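Local coordinates for DNA ligase (PDB 3GDE), which is an ATP-dependent DNA ligase that probably seals nicks in double-stranded DNA during replication, recombination and repair, at residues L73-M87 with L94-K106. Residues are numbered along the deposited sequence; the frame is centred on the assembly and turned at random.
Sequences LENVSGVKRSEIESM and LGLVAEQLIKKKK
S77, the last helical residue of 73-77, lies against L101, with 5.9 Å between their CA atoms; helix 94-106 runs at 21° to 73-77, their axes 10.0 Å apart, and crosses helix 81-87 at 126°. L101 is the knob of the contact, seated in a hole made by L73, S77, I84 and M87. Its CD1 branch packs on I84 CD1 and L73 CB, while CD2 meets V79 CG1 and, at 3.8 Å, the sulfur SD of M87. The M87 chain is extended as far as SD and then bends (chi3 80°), which brings CE over L101 CD2 as well. One turn earlier, V97 wedges its CG1 between I84 CG2 and M87 CB, and its CG2 rests 3.4 Å from the backbone O of M87. On the other flank, L73 CD2 lies on A98 CB.

Polar contacts gather where helix 73-77 ends. K104, kinked along its side chain, carries its CE past S77 CB and gives its NZ to S77 O at 2.7 Å, in the carbonyl plane and on a lone pair; K105 NZ reaches V76 O more weakly. Both ammonium groups thus meet carbonyls at a helix C-terminus, where the dipole probably welcomes positive charge. S77 OG donates to L73 O from the face opposite S77 N and accepts from V79 N, closing an ST turn around G78, whose phi is positive. With an alanine at S77, V79 N would probably lose this acceptor and L73 O one of its two donors, leaving the turn less firmly fixed. Helix 135-149 packs against L73 and V76. Three successive helices, the first two joined by a tight turn and the third running alongside the first, nearly parallel to it, and crossing the second, form this part of the all-helical N-terminal DNA-binding domain of ATP-dependent DNA ligases.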
loop_
_atom_site.group_PDB
_atom_site.type_symbol
_atom_site.label_atom_id
_atom_site.label_comp_id
_atom_site.label_asym_id
_atom_site.label_seq_id
_atom_site.Cartn_x
_atom_site.Cartn_y
_atom_site.Cartn_z
ATOM N N LEU A 73 -0.559 28.027 0.239
ATOM C CA LEU A 73 -0.631 28.676 -1.064
ATOM C C LEU A 73 -1.313 30.048 -0.987
ATOM O O LEU A 73 -0.911 30.979 -1.682
ATOM C CB LEU A 73 -1.310 27.750 -2.092
ATOM C CG LEU A 73 -0.470 26.551 -2.574
ATOM C CD1 LEU A 73 -1.296 25.522 -3.342
ATOM C CD2 LEU A 73 0.720 26.993 -3.413
ATOM N N GLU A 74 -2.331 30.158 -0.133
ATOM C CA GLU A 74 -2.956 31.427 0.222
ATOM C C GLU A 74 -1.910 32.403 0.763
ATOM O O GLU A 74 -1.823 33.552 0.314
ATOM C CB GLU A 74 -3.953 31.206 1.350
ATOM C CG GLU A 74 -5.380 30.920 0.993
ATOM C CD GLU A 74 -6.306 31.544 2.027
ATOM O OE1 GLU A 74 -6.550 32.762 1.932
ATOM O OE2 GLU A 74 -6.755 30.830 2.957
ATOM N N ASN A 75 -1.146 31.943 1.757
ATOM C CA ASN A 75 -0.135 32.776 2.407
ATOM C C ASN A 75 0.883 33.351 1.439
ATOM O O ASN A 75 1.181 34.539 1.501
ATOM C CB ASN A 75 0.608 32.014 3.507
ATOM C CG ASN A 75 -0.255 31.725 4.717
ATOM O OD1 ASN A 75 0.022 30.791 5.477
ATOM N ND2 ASN A 75 -1.306 32.514 4.906
ATOM N N VAL A 76 1.397 32.513 0.539
ATOM C CA VAL A 76 2.496 32.922 -0.330
ATOM C C VAL A 76 2.049 33.776 -1.513
ATOM O O VAL A 76 2.767 34.691 -1.922
ATOM C CB VAL A 76 3.369 31.716 -0.805
ATOM C CG1 VAL A 76 4.024 31.041 0.382
ATOM C CG2 VAL A 76 2.551 30.691 -1.608
ATOM N N SER A 77 0.860 33.489 -2.045
ATOM C CA SER A 77 0.389 34.111 -3.284
ATOM C C SER A 77 -0.512 35.310 -3.038
ATOM O O SER A 77 -0.692 36.155 -3.924
ATOM C CB SER A 77 -0.365 33.095 -4.134
ATOM O OG SER A 77 -1.570 32.706 -3.495
ATOM N N GLY A 78 -1.095 35.366 -1.846
ATOM C CA GLY A 78 -2.063 36.402 -1.520
ATOM C C GLY A 78 -3.468 36.106 -2.019
ATOM O O GLY A 78 -4.423 36.716 -1.539
ATOM N N VAL A 79 -3.602 35.181 -2.976
ATOM C CA VAL A 79 -4.917 34.855 -3.542
ATOM C C VAL A 79 -5.742 34.016 -2.560
ATOM O O VAL A 79 -5.206 33.140 -1.867
ATOM C CB VAL A 79 -4.861 34.211 -4.977
ATOM C CG1 VAL A 79 -3.522 34.472 -5.669
ATOM C CG2 VAL A 79 -5.163 32.744 -4.947
ATOM N N LYS A 80 -7.041 34.304 -2.481
ATOM C CA LYS A 80 -7.880 33.644 -1.481
ATOM C C LYS A 80 -8.147 32.193 -1.838
ATOM O O LYS A 80 -8.104 31.816 -3.010
ATOM C CB LYS A 80 -9.182 34.413 -1.229
ATOM C CG LYS A 80 -8.988 35.821 -0.648
ATOM C CD LYS A 80 -8.573 35.829 0.856
ATOM C CE LYS A 80 -7.043 35.883 1.083
ATOM N NZ LYS A 80 -6.376 37.063 0.445
ATOM N N ARG A 81 -8.420 31.389 -0.818
ATOM C CA ARG A 81 -8.562 29.941 -0.974
ATOM C C ARG A 81 -9.638 29.547 -1.995
ATOM O O ARG A 81 -9.432 28.617 -2.775
ATOM C CB ARG A 81 -8.816 29.275 0.380
ATOM C CG ARG A 81 -8.784 27.758 0.312
ATOM C CD ARG A 81 -8.818 27.122 1.677
ATOM N NE ARG A 81 -9.250 25.738 1.546
ATOM C CZ ARG A 81 -9.292 24.854 2.536
ATOM N NH1 ARG A 81 -8.912 25.200 3.761
ATOM N NH2 ARG A 81 -9.705 23.612 2.290
ATOM N N SER A 82 -10.763 30.266 -1.993
ATOM C CA SER A 82 -11.862 30.018 -2.943
ATOM C C SER A 82 -11.405 30.108 -4.401
ATOM O O SER A 82 -11.817 29.304 -5.231
ATOM C CB SER A 82 -13.046 30.965 -2.686
ATOM O OG SER A 82 -12.685 32.321 -2.917
ATOM N N GLU A 83 -10.536 31.071 -4.698
ATOM C CA GLU A 83 -9.940 31.177 -6.036
ATOM C C GLU A 83 -8.952 30.039 -6.356
ATOM O O GLU A 83 -8.943 29.527 -7.474
ATOM C CB GLU A 83 -9.278 32.543 -6.239
ATOM C CG GLU A 83 -8.880 32.829 -7.693
ATOM C CD GLU A 83 -8.429 34.269 -7.937
ATOM O OE1 GLU A 83 -8.729 35.166 -7.111
ATOM O OE2 GLU A 83 -7.761 34.500 -8.970
ATOM N N ILE A 84 -8.124 29.653 -5.386
ATOM C CA ILE A 84 -7.172 28.550 -5.572
ATOM C C ILE A 84 -7.918 27.225 -5.815
ATOM O O ILE A 84 -7.460 26.385 -6.590
ATOM C CB ILE A 84 -6.192 28.398 -4.366
ATOM C CG1 ILE A 84 -5.505 29.738 -4.053
ATOM C CG2 ILE A 84 -5.160 27.302 -4.653
ATOM C CD1 ILE A 84 -4.526 29.729 -2.873
ATOM N N GLU A 85 -9.059 27.058 -5.147
ATOM C CA GLU A 85 -9.918 25.891 -5.338
ATOM C C GLU A 85 -10.535 25.856 -6.736
ATOM O O GLU A 85 -10.544 24.807 -7.381
ATOM C CB GLU A 85 -10.975 25.802 -4.232
ATOM C CG GLU A 85 -10.357 25.441 -2.880
ATOM C CD GLU A 85 -11.263 25.676 -1.690
ATOM O OE1 GLU A 85 -12.313 26.339 -1.841
ATOM O OE2 GLU A 85 -10.918 25.195 -0.588
ATOM N N SER A 86 -10.997 26.998 -7.239
ATOM C CA SER A 86 -11.509 27.028 -8.606
ATOM C C SER A 86 -10.395 26.751 -9.617
ATOM O O SER A 86 -10.641 26.153 -10.663
ATOM C CB SER A 86 -12.225 28.348 -8.919
ATOM O OG SER A 86 -11.329 29.312 -9.437
ATOM N N MET A 87 -9.174 27.183 -9.290
ATOM C CA MET A 87 -7.999 26.902 -10.115
ATOM C C MET A 87 -7.688 25.399 -10.208
ATOM O O MET A 87 -7.293 24.927 -11.269
ATOM C CB MET A 87 -6.774 27.667 -9.607
ATOM C CG MET A 87 -6.822 29.186 -9.794
ATOM S SD MET A 87 -5.378 30.013 -9.067
ATOM C CE MET A 87 -4.152 29.730 -10.360
ATOM N N LEU A 94 -3.347 20.235 -8.402
ATOM C CA LEU A 94 -2.881 21.262 -7.477
ATOM C C LEU A 94 -1.422 21.648 -7.736
ATOM O O LEU A 94 -1.029 22.788 -7.457
ATOM C CB LEU A 94 -3.089 20.854 -6.014
ATOM C CG LEU A 94 -3.042 21.976 -4.964
ATOM C CD1 LEU A 94 -4.166 23.023 -5.134
ATOM C CD2 LEU A 94 -3.083 21.395 -3.571
ATOM N N GLY A 95 -0.635 20.705 -8.267
ATOM C CA GLY A 95 0.753 20.961 -8.646
ATOM C C GLY A 95 0.840 22.074 -9.677
ATOM O O GLY A 95 1.620 23.013 -9.515
ATOM N N LEU A 96 0.018 21.976 -10.724
ATOM C CA LEU A 96 -0.021 22.983 -11.781
ATOM C C LEU A 96 -0.539 24.331 -11.285
ATOM O O LEU A 96 -0.152 25.381 -11.796
ATOM C CB LEU A 96 -0.849 22.489 -12.973
ATOM C CG LEU A 96 -0.323 21.268 -13.739
ATOM C CD1 LEU A 96 -1.324 20.820 -14.795
ATOM C CD2 LEU A 96 1.044 21.539 -14.374
ATOM N N VAL A 97 -1.407 24.295 -10.279
ATOM C CA VAL A 97 -1.884 25.509 -9.639
ATOM C C VAL A 97 -0.773 26.166 -8.818
ATOM O O VAL A 97 -0.573 27.380 -8.909
ATOM C CB VAL A 97 -3.121 25.249 -8.751
ATOM C CG1 VAL A 97 -3.501 26.510 -7.965
ATOM C CG2 VAL A 97 -4.288 24.778 -9.605
ATOM N N ALA A 98 -0.075 25.372 -8.009
ATOM C CA ALA A 98 1.049 25.874 -7.226
ATOM C C ALA A 98 2.095 26.532 -8.142
ATOM O O ALA A 98 2.531 27.653 -7.873
ATOM C CB ALA A 98 1.665 24.763 -6.386
ATOM N N GLU A 99 2.451 25.846 -9.229
ATOM C CA GLU A 99 3.354 26.375 -10.245
ATOM C C GLU A 99 2.917 27.752 -10.769
ATOM O O GLU A 99 3.731 28.662 -10.911
ATOM C CB GLU A 99 3.483 25.391 -11.404
ATOM C CG GLU A 99 4.478 25.821 -12.484
ATOM C CD GLU A 99 4.346 25.025 -13.777
ATOM O OE1 GLU A 99 3.444 24.160 -13.885
ATOM O OE2 GLU A 99 5.143 25.270 -14.699
ATOM N N GLN A 100 1.622 27.889 -11.031
ATOM C CA GLN A 100 1.049 29.119 -11.545
ATOM C C GLN A 100 1.073 30.241 -10.517
ATOM O O GLN A 100 1.422 31.373 -10.846
ATOM C CB GLN A 100 -0.381 28.868 -12.053
ATOM C CG GLN A 100 -0.726 29.659 -13.302
ATOM C CD GLN A 100 0.389 29.627 -14.346
ATOM O OE1 GLN A 100 0.855 28.558 -14.763
ATOM N NE2 GLN A 100 0.826 30.809 -14.767
ATOM N N LEU A 101 0.718 29.932 -9.276
ATOM C CA LEU A 101 0.759 30.938 -8.209
ATOM C C LEU A 101 2.172 31.467 -7.926
ATOM O O LEU A 101 2.356 32.657 -7.722
ATOM C CB LEU A 101 0.123 30.408 -6.918
ATOM C CG LEU A 101 -1.373 30.067 -6.964
ATOM C CD1 LEU A 101 -1.827 29.535 -5.621
ATOM C CD2 LEU A 101 -2.221 31.292 -7.395
ATOM N N ILE A 102 3.165 30.582 -7.911
ATOM C CA ILE A 102 4.544 30.995 -7.668
ATOM C C ILE A 102 5.131 31.753 -8.873
ATOM O O ILE A 102 5.882 32.712 -8.698
ATOM C CB ILE A 102 5.439 29.809 -7.201
ATOM C CG1 ILE A 102 5.345 29.625 -5.679
ATOM C CG2 ILE A 102 6.908 30.058 -7.540
ATOM C CD1 ILE A 102 4.065 29.044 -5.156
ATOM N N LYS A 103 4.754 31.342 -10.081
ATOM C CA LYS A 103 5.149 32.043 -11.298
ATOM C C LYS A 103 4.697 33.501 -11.250
ATOM O O LYS A 103 5.474 34.404 -11.545
ATOM C CB LYS A 103 4.586 31.346 -12.537
ATOM C CG LYS A 103 5.108 31.907 -13.851
ATOM C CD LYS A 103 4.412 31.264 -15.034
ATOM C CE LYS A 103 4.565 32.104 -16.303
ATOM N NZ LYS A 103 3.723 31.593 -17.428
ATOM N N LYS A 104 3.441 33.709 -10.863
ATOM C CA LYS A 104 2.860 35.039 -10.684
ATOM C C LYS A 104 3.536 35.819 -9.546
ATOM O O LYS A 104 3.771 37.020 -9.673
ATOM C CB LYS A 104 1.347 34.901 -10.458
ATOM C CG LYS A 104 0.683 35.957 -9.572
ATOM C CD LYS A 104 -0.352 35.307 -8.630
ATOM C CE LYS A 104 0.258 34.920 -7.270
ATOM N NZ LYS A 104 0.509 36.115 -6.378
ATOM N N LYS A 105 3.866 35.131 -8.457
ATOM C CA LYS A 105 4.422 35.772 -7.263
ATOM C C LYS A 105 5.872 36.246 -7.395
ATOM O O LYS A 105 6.223 37.303 -6.881
ATOM C CB LYS A 105 4.278 34.867 -6.033
ATOM C CG LYS A 105 4.549 35.572 -4.711
ATOM C CD LYS A 105 3.552 36.704 -4.471
ATOM C CE LYS A 105 3.890 37.472 -3.203
ATOM N NZ LYS A 105 2.660 37.881 -2.453
ATOM N N LYS A 106 6.718 35.468 -8.057
ATOM C CA LYS A 106 8.095 35.902 -8.250
ATOM C C LYS A 106 8.208 36.958 -9.356
ATOM O O LYS A 106 9.120 37.778 -9.344
ATOM C CB LYS A 106 9.047 34.730 -8.501
ATOM C CG LYS A 106 10.483 35.047 -8.055
ATOM C CD LYS A 106 11.490 34.571 -9.074
ATOM C CE LYS A 106 12.529 35.647 -9.375
ATOM N NZ LYS A 106 12.062 36.600 -10.425
#